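Local coordinates for protein TssK (Serratia sp. FS14, PDB 5Y0E) that probably serves as a trimeric baseplate component of the bacterial type VI secretion system, coupling the baseplate to the membrane complex, at residues V98-T104 and E162-V168; F42-L48 and P188-N192; H361-M366 and E431-M437. All blocks are in the same frame, centred on the assembly; numbering follows the deposited sequence.

Contact 1 of 3, residues V98-T104 and E162-V168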
loop_
_atom_site.group_PDB
_atom_site.type_symbol
_atom_site.label_atom_id
_atom_site.label_comp_id
_atom_site.label_asym_id
_atom_site.label_seq_id
_atom_site.Cartn_x
_atom_site.Cartn_y
_atom_site.Cartn_z
ATOM N N VAL A 98 14.815 -24.095 14.644
ATOM C CA VAL A 98 13.990 -25.237 14.284
ATOM C C VAL A 98 13.187 -24.896 13.036
ATOM O O VAL A 98 12.594 -23.820 12.944
ATOM C CB VAL A 98 13.054 -25.613 15.443
ATOM C CG1 VAL A 98 12.349 -26.908 15.149
ATOM C CG2 VAL A 98 13.833 -25.719 16.712
ATOM N N VAL A 99 13.131 -25.830 12.098
ATOM C CA VAL A 99 12.480 -25.618 10.815
ATOM C C VAL A 99 11.416 -26.677 10.555
ATOM O O VAL A 99 11.386 -27.738 11.173
ATOM C CB VAL A 99 13.486 -25.630 9.660
ATOM C CG1 VAL A 99 14.531 -24.582 9.873
ATOM C CG2 VAL A 99 14.103 -27.004 9.544
ATOM N N LEU A 100 10.533 -26.363 9.615
ATOM C CA LEU A 100 9.640 -27.334 8.996
ATOM C C LEU A 100 10.209 -27.655 7.629
ATOM O O LEU A 100 10.457 -26.748 6.843
ATOM C CB LEU A 100 8.228 -26.776 8.874
ATOM C CG LEU A 100 7.170 -27.692 8.272
ATOM C CD1 LEU A 100 7.171 -29.005 9.000
ATOM C CD2 LEU A 100 5.806 -27.051 8.338
ATOM N N ALA A 101 10.500 -28.912 7.376
ATOM C CA ALA A 101 11.140 -29.265 6.141
ATOM C C ALA A 101 10.501 -30.358 5.330
ATOM O O ALA A 101 9.710 -31.107 5.803
ATOM C CB ALA A 101 12.578 -29.615 6.414
ATOM N N LEU A 102 10.891 -30.427 4.077
ATOM C CA LEU A 102 10.374 -31.402 3.160
ATOM C C LEU A 102 11.452 -31.690 2.188
ATOM O O LEU A 102 12.158 -30.810 1.793
ATOM C CB LEU A 102 9.184 -30.840 2.414
ATOM C CG LEU A 102 8.568 -31.802 1.424
ATOM C CD1 LEU A 102 7.757 -32.823 2.179
ATOM C CD2 LEU A 102 7.726 -31.076 0.399
ATOM N N PRO A 103 11.589 -32.938 1.793
ATOM C CA PRO A 103 12.615 -33.313 0.845
ATOM C C PRO A 103 12.280 -32.805 -0.518
ATOM O O PRO A 103 11.140 -32.688 -0.855
ATOM C CB PRO A 103 12.530 -34.818 0.836
ATOM C CG PRO A 103 11.923 -35.160 2.118
ATOM C CD PRO A 103 10.929 -34.103 2.364
ATOM N N THR A 104 13.292 -32.488 -1.289
ATOM C CA THR A 104 13.083 -32.007 -2.637
ATOM C C THR A 104 12.796 -33.180 -3.567
ATOM O O THR A 104 13.307 -34.284 -3.376
ATOM C CB THR A 104 14.311 -31.254 -3.118
ATOM O OG1 THR A 104 15.377 -32.179 -3.280
ATOM C CG2 THR A 104 14.732 -30.219 -2.097
ATOM N N GLU A 162 19.060 -31.378 -0.068
ATOM C CA GLU A 162 17.985 -32.298 -0.387
ATOM C C GLU A 162 16.700 -31.934 0.318
ATOM O O GLU A 162 15.746 -32.711 0.283
ATOM C CB GLU A 162 18.383 -33.733 -0.041
ATOM C CG GLU A 162 19.734 -34.180 -0.606
ATOM C CD GLU A 162 19.939 -33.795 -2.069
ATOM O OE1 GLU A 162 21.064 -33.387 -2.420
ATOM O OE2 GLU A 162 18.991 -33.898 -2.876
ATOM N N TRP A 163 16.648 -30.773 0.953
ATOM C CA TRP A 163 15.451 -30.335 1.640
ATOM C C TRP A 163 15.221 -28.872 1.328
ATOM O O TRP A 163 16.166 -28.132 1.060
ATOM C CB TRP A 163 15.557 -30.503 3.154
ATOM C CG TRP A 163 15.844 -31.876 3.623
ATOM C CD1 TRP A 163 17.033 -32.541 3.550
ATOM C CD2 TRP A 163 14.927 -32.762 4.265
ATOM N NE1 TRP A 163 16.905 -33.791 4.094
ATOM C CE2 TRP A 163 15.621 -33.949 4.542
ATOM C CE3 TRP A 163 13.591 -32.669 4.626
ATOM C CZ2 TRP A 163 15.022 -35.023 5.161
ATOM C CZ3 TRP A 163 13.004 -33.732 5.233
ATOM C CH2 TRP A 163 13.712 -34.893 5.499
ATOM N N THR A 164 13.958 -28.471 1.333
ATOM C CA THR A 164 13.613 -27.082 1.556
ATOM C C THR A 164 12.921 -27.003 2.897
ATOM O O THR A 164 12.436 -27.999 3.423
ATOM C CB THR A 164 12.710 -26.492 0.469
ATOM O OG1 THR A 164 11.438 -27.139 0.485
ATOM C CG2 THR A 164 13.337 -26.609 -0.887
ATOM N N ALA A 165 12.892 -25.807 3.459
ATOM C CA ALA A 165 12.381 -25.688 4.810
ATOM C C ALA A 165 11.890 -24.279 5.063
ATOM O O ALA A 165 12.364 -23.320 4.456
ATOM C CB ALA A 165 13.450 -26.054 5.836
ATOM N N LEU A 166 10.961 -24.170 5.997
ATOM C CA LEU A 166 10.491 -22.897 6.499
ATOM C C LEU A 166 10.831 -22.809 7.977
ATOM O O LEU A 166 10.644 -23.772 8.716
ATOM C CB LEU A 166 8.976 -22.743 6.307
ATOM C CG LEU A 166 8.339 -22.910 4.933
ATOM C CD1 LEU A 166 6.846 -22.917 5.061
ATOM C CD2 LEU A 166 8.768 -21.818 4.022
ATOM N N GLY A 167 11.306 -21.652 8.420
ATOM C CA GLY A 167 11.671 -21.506 9.813
ATOM C C GLY A 167 10.450 -21.398 10.703
ATOM O O GLY A 167 9.491 -20.708 10.385
ATOM N N VAL A 168 10.499 -22.069 11.849
ATOM C CA VAL A 168 9.374 -22.123 12.769
ATOM C C VAL A 168 9.639 -21.328 14.041
ATOM O O VAL A 168 8.755 -20.617 14.524
ATOM C CB VAL A 168 9.017 -23.589 13.105
ATOM C CG1 VAL A 168 7.930 -23.652 14.162
ATOM C CG2 VAL A 168 8.620 -24.345 11.853
#
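P103 and W163 lie side by side where two antiparallel neighbours in a mixed β-sheet, strands 96-103 and 163-174, come together. P103 CG lies over one face of the indole, offset toward the rim, in a CH-π contact: it stands 3.9 Å from the centroid of the W163 six-membered ring, 23° off the ring normal. W163 CG is turned anti to its carbonyl carbon (chi1 -57°), which carries the ring back over the partner strand. The same ring brings its CE3 to 3.7 Å from A101 CB, at an oblique approach.

Beyond the indole, the methyl of A101 meets the methyl of A165 (CB to CB, 3.7 Å), and V99 CB follows on the same sheet face, 3.8 Å from A165 CB. L100, L102, T164 and L166 point to the other face, where L100 and L166 pack on F75. The register is fixed by paired bonds, L100 N to L166 O (2.7 Å) and L166 N to L100 O (2.8 Å), repeated between L102 and T164.

E162 OE2 forms salt bridges with R106 and R109. The backbone E162 O accepts T104 N at 2.9 Å, with the donor 49° above the carbonyl plane.

Contact 2 of 3, residues F42-L48 and P188-N192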
loop_
_atom_site.group_PDB
_atom_site.type_symbol
_atom_site.label_atom_id
_atom_site.label_comp_id
_atom_site.label_asym_id
_atom_site.label_seq_id
_atom_site.Cartn_x
_atom_site.Cartn_y
_atom_site.Cartn_z
ATOM N N PHE A 42 6.784 -16.351 -2.453
ATOM C CA PHE A 42 5.593 -17.185 -2.523
ATOM C C PHE A 42 5.529 -18.259 -1.449
ATOM O O PHE A 42 4.472 -18.863 -1.279
ATOM C CB PHE A 42 5.515 -17.842 -3.889
ATOM C CG PHE A 42 6.722 -18.651 -4.236
ATOM C CD1 PHE A 42 6.877 -19.928 -3.759
ATOM C CD2 PHE A 42 7.694 -18.139 -5.050
ATOM C CE1 PHE A 42 7.969 -20.660 -4.070
ATOM C CE2 PHE A 42 8.796 -18.886 -5.361
ATOM C CZ PHE A 42 8.928 -20.141 -4.874
ATOM N N TRP A 43 6.623 -18.513 -0.741
ATOM C CA TRP A 43 6.694 -19.521 0.299
ATOM C C TRP A 43 6.460 -18.895 1.660
ATOM O O TRP A 43 6.693 -17.708 1.854
ATOM C CB TRP A 43 8.050 -20.207 0.282
ATOM C CG TRP A 43 9.155 -19.274 0.577
ATOM C CD1 TRP A 43 9.757 -19.070 1.778
ATOM C CD2 TRP A 43 9.784 -18.386 -0.340
ATOM N NE1 TRP A 43 10.727 -18.123 1.662
ATOM C CE2 TRP A 43 10.772 -17.692 0.369
ATOM C CE3 TRP A 43 9.613 -18.117 -1.698
ATOM C CZ2 TRP A 43 11.588 -16.748 -0.229
ATOM C CZ3 TRP A 43 10.410 -17.187 -2.290
ATOM C CH2 TRP A 43 11.391 -16.505 -1.560
ATOM N N GLY A 44 5.993 -19.692 2.593
ATOM C CA GLY A 44 5.866 -19.273 3.966
ATOM C C GLY A 44 4.631 -19.873 4.570
ATOM O O GLY A 44 3.981 -20.714 3.967
ATOM N N PHE A 45 4.287 -19.418 5.760
ATOM C CA PHE A 45 3.103 -19.874 6.470
ATOM C C PHE A 45 1.954 -18.910 6.276
ATOM O O PHE A 45 2.133 -17.696 6.322
ATOM C CB PHE A 45 3.357 -20.023 7.972
ATOM C CG PHE A 45 4.239 -21.150 8.305
ATOM C CD1 PHE A 45 3.731 -22.423 8.412
ATOM C CD2 PHE A 45 5.583 -20.957 8.479
ATOM C CE1 PHE A 45 4.542 -23.472 8.686
ATOM C CE2 PHE A 45 6.402 -22.009 8.756
ATOM C CZ PHE A 45 5.877 -23.271 8.857
ATOM N N LEU A 46 0.776 -19.473 6.065
ATOM C CA LEU A 46 -0.472 -18.771 6.273
ATOM C C LEU A 46 -0.929 -18.875 7.704
ATOM O O LEU A 46 -1.499 -17.935 8.241
ATOM C CB LEU A 46 -1.565 -19.350 5.390
ATOM C CG LEU A 46 -1.455 -18.999 3.937
ATOM C CD1 LEU A 46 -2.239 -20.011 3.199
ATOM C CD2 LEU A 46 -2.022 -17.619 3.755
ATOM N N THR A 47 -0.735 -20.037 8.297
ATOM C CA THR A 47 -1.155 -20.317 9.650
ATOM C C THR A 47 -0.095 -21.184 10.300
ATOM O O THR A 47 0.595 -21.954 9.631
ATOM C CB THR A 47 -2.518 -21.015 9.694
ATOM O OG1 THR A 47 -2.498 -22.184 8.873
ATOM C CG2 THR A 47 -3.586 -20.101 9.208
ATOM N N LEU A 48 0.039 -21.036 11.609
ATOM C CA LEU A 48 1.070 -21.744 12.358
ATOM C C LEU A 48 0.610 -21.785 13.798
ATOM O O LEU A 48 0.434 -20.735 14.411
ATOM C CB LEU A 48 2.419 -21.045 12.238
ATOM C CG LEU A 48 3.623 -21.742 12.819
ATOM C CD1 LEU A 48 3.546 -23.193 12.500
ATOM C CD2 LEU A 48 4.846 -21.191 12.210
ATOM N N PRO A 188 8.408 -16.288 11.637
ATOM C CA PRO A 188 8.553 -17.205 10.509
ATOM C C PRO A 188 8.288 -16.498 9.195
ATOM O O PRO A 188 7.637 -15.446 9.164
ATOM C CB PRO A 188 7.487 -18.271 10.785
ATOM C CG PRO A 188 7.122 -18.101 12.198
ATOM C CD PRO A 188 7.324 -16.673 12.543
ATOM N N PRO A 189 8.788 -17.025 8.084
ATOM C CA PRO A 189 8.345 -16.521 6.782
ATOM C C PRO A 189 6.841 -16.688 6.668
ATOM O O PRO A 189 6.314 -17.784 6.806
ATOM C CB PRO A 189 9.105 -17.401 5.792
ATOM C CG PRO A 189 9.433 -18.624 6.556
ATOM C CD PRO A 189 9.703 -18.159 7.942
ATOM N N MET A 190 6.152 -15.579 6.474
ATOM C CA MET A 190 4.710 -15.513 6.612
ATOM C C MET A 190 4.085 -15.096 5.299
ATOM O O MET A 190 4.585 -14.196 4.629
ATOM C CB MET A 190 4.297 -14.530 7.688
ATOM C CG MET A 190 4.610 -14.969 9.095
ATOM S SD MET A 190 4.004 -16.587 9.474
ATOM C CE MET A 190 2.280 -16.237 9.600
ATOM N N LEU A 191 3.002 -15.759 4.922
ATOM C CA LEU A 191 2.261 -15.315 3.755
ATOM C C LEU A 191 1.125 -14.384 4.106
ATOM O O LEU A 191 0.675 -13.644 3.246
ATOM C CB LEU A 191 1.717 -16.506 2.965
ATOM C CG LEU A 191 2.846 -17.195 2.224
ATOM C CD1 LEU A 191 2.365 -18.394 1.484
ATOM C CD2 LEU A 191 3.532 -16.243 1.295
ATOM N N ASN A 192 0.671 -14.375 5.345
ATOM C CA ASN A 192 -0.331 -13.426 5.778
ATOM C C ASN A 192 0.119 -12.805 7.087
ATOM O O ASN A 192 0.342 -13.512 8.065
ATOM C CB ASN A 192 -1.674 -14.113 5.936
ATOM C CG ASN A 192 -2.773 -13.158 6.284
ATOM O OD1 ASN A 192 -2.629 -11.969 6.154
ATOM N ND2 ASN A 192 -3.873 -13.683 6.744
HETATM O O HOH W 1 -4.214 -16.519 7.327
#
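F45 N donates to P189 O at 2.8 Å, with an N-H...O angle of 163°. The bond belongs to a single β-bridge that ties the loop 188-192 to strand 44-50 of a small antiparallel sheet. In return F45 O receives L191 N; the modelled 2.5 Å between these two atoms is too short to be trusted in detail, although the donor clearly points at the oxygen. Just beyond the bridge the strand turns a corner in a classic β-bulge, where L46 and T47 both face S66.

P189 O also comes within 3.2 Å of G44 CA, an approach possible because G44 has no CB to stand in the way; its phi of 144° is a separate reason for glycine here. The F45 ring has neighbours on several sides. P189 O lies at its edge, near the ring plane, while the P188 and F45 side chains cross at about a right angle. L48 CD2 sits 3.7 Å above the centre of one face of the F45 ring, and the same methyl reaches P188 CG at 3.8 Å. M190 starts out away from the strand but bends at both chi2 and chi3, folding its SD back to 3.8 Å from F45 CB.

L191 inserts its branched end among backbone carbonyls. With CG anti to the carbonyl carbon (chi1 -73°), CD1 approaches F42 O and CD2 approaches W43 O. H38 NE2 of the second subunit donates to F42 O while L191 packs on the same histidine, and L46 packs on A37 of that subunit, so this corner borders the trimer interface. N192 OD1 accepts from L257 N and Q194 N, and ND2 donates to D255 O. N192 ND2 also donates to a water 2.9 Å away, and that water in turn donates to L46 O.

Contact 3 of 3, residues H361-M366 and E431-M437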
loop_
_atom_site.group_PDB
_atom_site.type_symbol
_atom_site.label_atom_id
_atom_site.label_comp_id
_atom_site.label_asym_id
_atom_site.label_seq_id
_atom_site.Cartn_x
_atom_site.Cartn_y
_atom_site.Cartn_z
ATOM N N HIS A 361 -15.453 17.726 40.365
ATOM C CA HIS A 361 -16.280 16.723 39.752
ATOM C C HIS A 361 -15.566 15.638 38.975
ATOM O O HIS A 361 -15.972 14.498 39.011
ATOM C CB HIS A 361 -17.311 17.374 38.849
ATOM C CG HIS A 361 -18.241 18.296 39.564
ATOM N ND1 HIS A 361 -19.445 18.689 39.036
ATOM C CD2 HIS A 361 -18.142 18.899 40.766
ATOM C CE1 HIS A 361 -20.046 19.499 39.882
ATOM N NE2 HIS A 361 -19.272 19.647 40.936
ATOM N N PHE A 362 -14.509 15.963 38.265
ATOM C CA PHE A 362 -13.855 14.945 37.468
ATOM C C PHE A 362 -13.342 13.762 38.249
ATOM O O PHE A 362 -13.591 12.637 37.890
ATOM C CB PHE A 362 -12.732 15.534 36.647
ATOM C CG PHE A 362 -12.104 14.561 35.720
ATOM C CD1 PHE A 362 -12.620 14.353 34.483
ATOM C CD2 PHE A 362 -11.003 13.859 36.096
ATOM C CE1 PHE A 362 -12.049 13.462 33.628
ATOM C CE2 PHE A 362 -10.426 12.958 35.249
ATOM C CZ PHE A 362 -10.954 12.758 34.013
ATOM N N PRO A 363 -12.629 14.018 39.328
ATOM C CA PRO A 363 -12.071 12.934 40.120
ATOM C C PRO A 363 -13.115 12.058 40.762
ATOM O O PRO A 363 -12.802 10.932 41.079
ATOM C CB PRO A 363 -11.277 13.657 41.188
ATOM C CG PRO A 363 -11.036 14.997 40.646
ATOM C CD PRO A 363 -12.246 15.318 39.865
ATOM N N ALA A 364 -14.318 12.568 40.972
ATOM C CA ALA A 364 -15.389 11.793 41.535
ATOM C C ALA A 364 -16.149 11.074 40.445
ATOM O O ALA A 364 -16.428 9.904 40.545
ATOM C CB ALA A 364 -16.320 12.701 42.298
ATOM N N GLN A 365 -16.454 11.772 39.371
ATOM C CA GLN A 365 -17.222 11.183 38.291
ATOM C C GLN A 365 -16.478 10.289 37.316
ATOM O O GLN A 365 -17.065 9.767 36.387
ATOM C CB GLN A 365 -17.931 12.273 37.521
ATOM C CG GLN A 365 -19.203 12.713 38.183
ATOM C CD GLN A 365 -19.446 14.182 38.038
ATOM O OE1 GLN A 365 -19.342 14.933 38.996
ATOM N NE2 GLN A 365 -19.793 14.601 36.839
ATOM N N MET A 366 -15.184 10.129 37.497
ATOM C CA MET A 366 -14.453 9.268 36.615
ATOM C C MET A 366 -14.055 8.083 37.435
ATOM O O MET A 366 -13.243 8.181 38.321
ATOM C CB MET A 366 -13.237 9.970 36.037
ATOM C CG MET A 366 -12.230 9.049 35.376
ATOM S SD MET A 366 -12.807 8.249 33.888
ATOM C CE MET A 366 -12.247 9.360 32.624
ATOM N N GLU A 431 -20.911 15.240 31.976
ATOM C CA GLU A 431 -21.351 16.626 31.896
ATOM C C GLU A 431 -20.231 17.539 31.402
ATOM O O GLU A 431 -20.134 18.688 31.827
ATOM C CB GLU A 431 -21.843 17.111 33.260
ATOM C CG GLU A 431 -20.762 17.040 34.345
ATOM C CD GLU A 431 -20.991 18.004 35.493
ATOM O OE1 GLU A 431 -21.665 19.033 35.291
ATOM O OE2 GLU A 431 -20.494 17.735 36.606
ATOM N N PHE A 432 -19.368 17.056 30.509
ATOM C CA PHE A 432 -18.085 17.702 30.256
ATOM C C PHE A 432 -17.925 18.074 28.791
ATOM O O PHE A 432 -17.235 17.382 28.033
ATOM C CB PHE A 432 -16.944 16.805 30.707
ATOM C CG PHE A 432 -16.961 16.518 32.165
ATOM C CD1 PHE A 432 -17.677 15.457 32.662
ATOM C CD2 PHE A 432 -16.264 17.313 33.042
ATOM C CE1 PHE A 432 -17.691 15.191 34.009
ATOM C CE2 PHE A 432 -16.275 17.049 34.389
ATOM C CZ PHE A 432 -16.989 15.984 34.873
ATOM N N PRO A 433 -18.504 19.187 28.372
ATOM C CA PRO A 433 -18.324 19.633 26.997
ATOM C C PRO A 433 -16.865 19.849 26.662
ATOM O O PRO A 433 -16.098 20.400 27.451
ATOM C CB PRO A 433 -19.100 20.953 26.952
ATOM C CG PRO A 433 -19.224 21.364 28.354
ATOM C CD PRO A 433 -19.339 20.115 29.139
ATOM N N GLY A 434 -16.496 19.438 25.461
ATOM C CA GLY A 434 -15.168 19.693 24.964
ATOM C C GLY A 434 -14.101 18.759 25.470
ATOM O O GLY A 434 -12.932 18.966 25.153
ATOM N N LEU A 435 -14.472 17.734 26.221
ATOM C CA LEU A 435 -13.503 16.870 26.860
ATOM C C LEU A 435 -12.440 16.402 25.888
ATOM O O LEU A 435 -12.738 16.021 24.760
ATOM C CB LEU A 435 -14.208 15.672 27.462
ATOM C CG LEU A 435 -13.250 14.774 28.226
ATOM C CD1 LEU A 435 -12.812 15.506 29.458
ATOM C CD2 LEU A 435 -13.924 13.493 28.590
ATOM N N ASP A 436 -11.190 16.483 26.317
ATOM C CA ASP A 436 -10.084 15.853 25.621
ATOM C C ASP A 436 -9.209 15.210 26.678
ATOM O O ASP A 436 -8.958 15.813 27.721
ATOM C CB ASP A 436 -9.270 16.851 24.794
ATOM C CG ASP A 436 -8.089 16.199 24.096
ATOM O OD1 ASP A 436 -8.307 15.261 23.307
ATOM O OD2 ASP A 436 -6.932 16.604 24.340
ATOM N N MET A 437 -8.774 13.982 26.429
ATOM C CA MET A 437 -7.992 13.274 27.421
ATOM C C MET A 437 -6.811 12.594 26.769
ATOM O O MET A 437 -6.815 12.298 25.575
ATOM C CB MET A 437 -8.809 12.252 28.181
ATOM C CG MET A 437 -9.805 12.883 29.103
ATOM S SD MET A 437 -10.729 11.707 30.084
ATOM C CE MET A 437 -10.985 10.425 28.893
#
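One carboxylate oxygen, E431 OE2, takes two nearly straight hydrogen bonds from opposite sides of its C-O bond. H361 ND1 arrives on the syn side at 2.8 Å, with an N-H...O angle of 175°, and OE2 lies almost exactly in the imidazole plane. Q365 NE2 uses the anti side of the same E431 OE2 at 3.2 Å, and the oxygen is likewise in the amide plane. The imidazole meets the acid with its edge, and the ring and carboxylate planes are nearly coplanar. The histidine-carboxylate pair probably favours a proton on ND1 and may raise the basicity of the ring. Q365 NE2 gives a further hydrogen bond to A429 O, which helps fix the rotation of the amide.

These polar groups join the last turn of helix 355-365 to the loop leading into strand 436-443 of an antiparallel β-sheet; a type II β-turn from F432 to L435, with G434 at positive phi, makes the entry. Next to the bonds, F432 reaches the helix, and Q365 NE2, H361 CB and F362 CA all meet its ring obliquely: CZ is 4.2 Å from F362 CA, and Q365 NE2 is 3.6 Å from F432 CE1, with amide and ring planes 44° apart.

F362 has CG anti to the backbone N (chi1 -175°), which turns its ring toward the sheet, where it packs on L347 and V349 and meets the F406 ring. M437 SD approaches the F362 edge in a Met-aromatic contact, 4.1 Å from CZ. M366, the first residue past the helix, meets M437 tip to tip, M366 CE lying 3.8 Å from M437 SD.

Contacts 1 and 2 adjoin in the N-terminal β-rich part of the chain, their centres 13 Å apart. Along the chain, contact 1 is nested within the loop closed by contact 2, and L166 of strand 163-174 packs on W43 and F45, so the six-stranded mixed sheet meets the three-stranded one there. Contact 3 follows later in the sequence, after the long helices 197-222 and 229-253, and belongs to a separate eight-stranded sheet; its centre is 47 Å from that of contact 2 and 58 Å from that of contact 1. Contacts 2 and 3 both touch the second subunit, so widely separated parts of the chain take part in trimer packing.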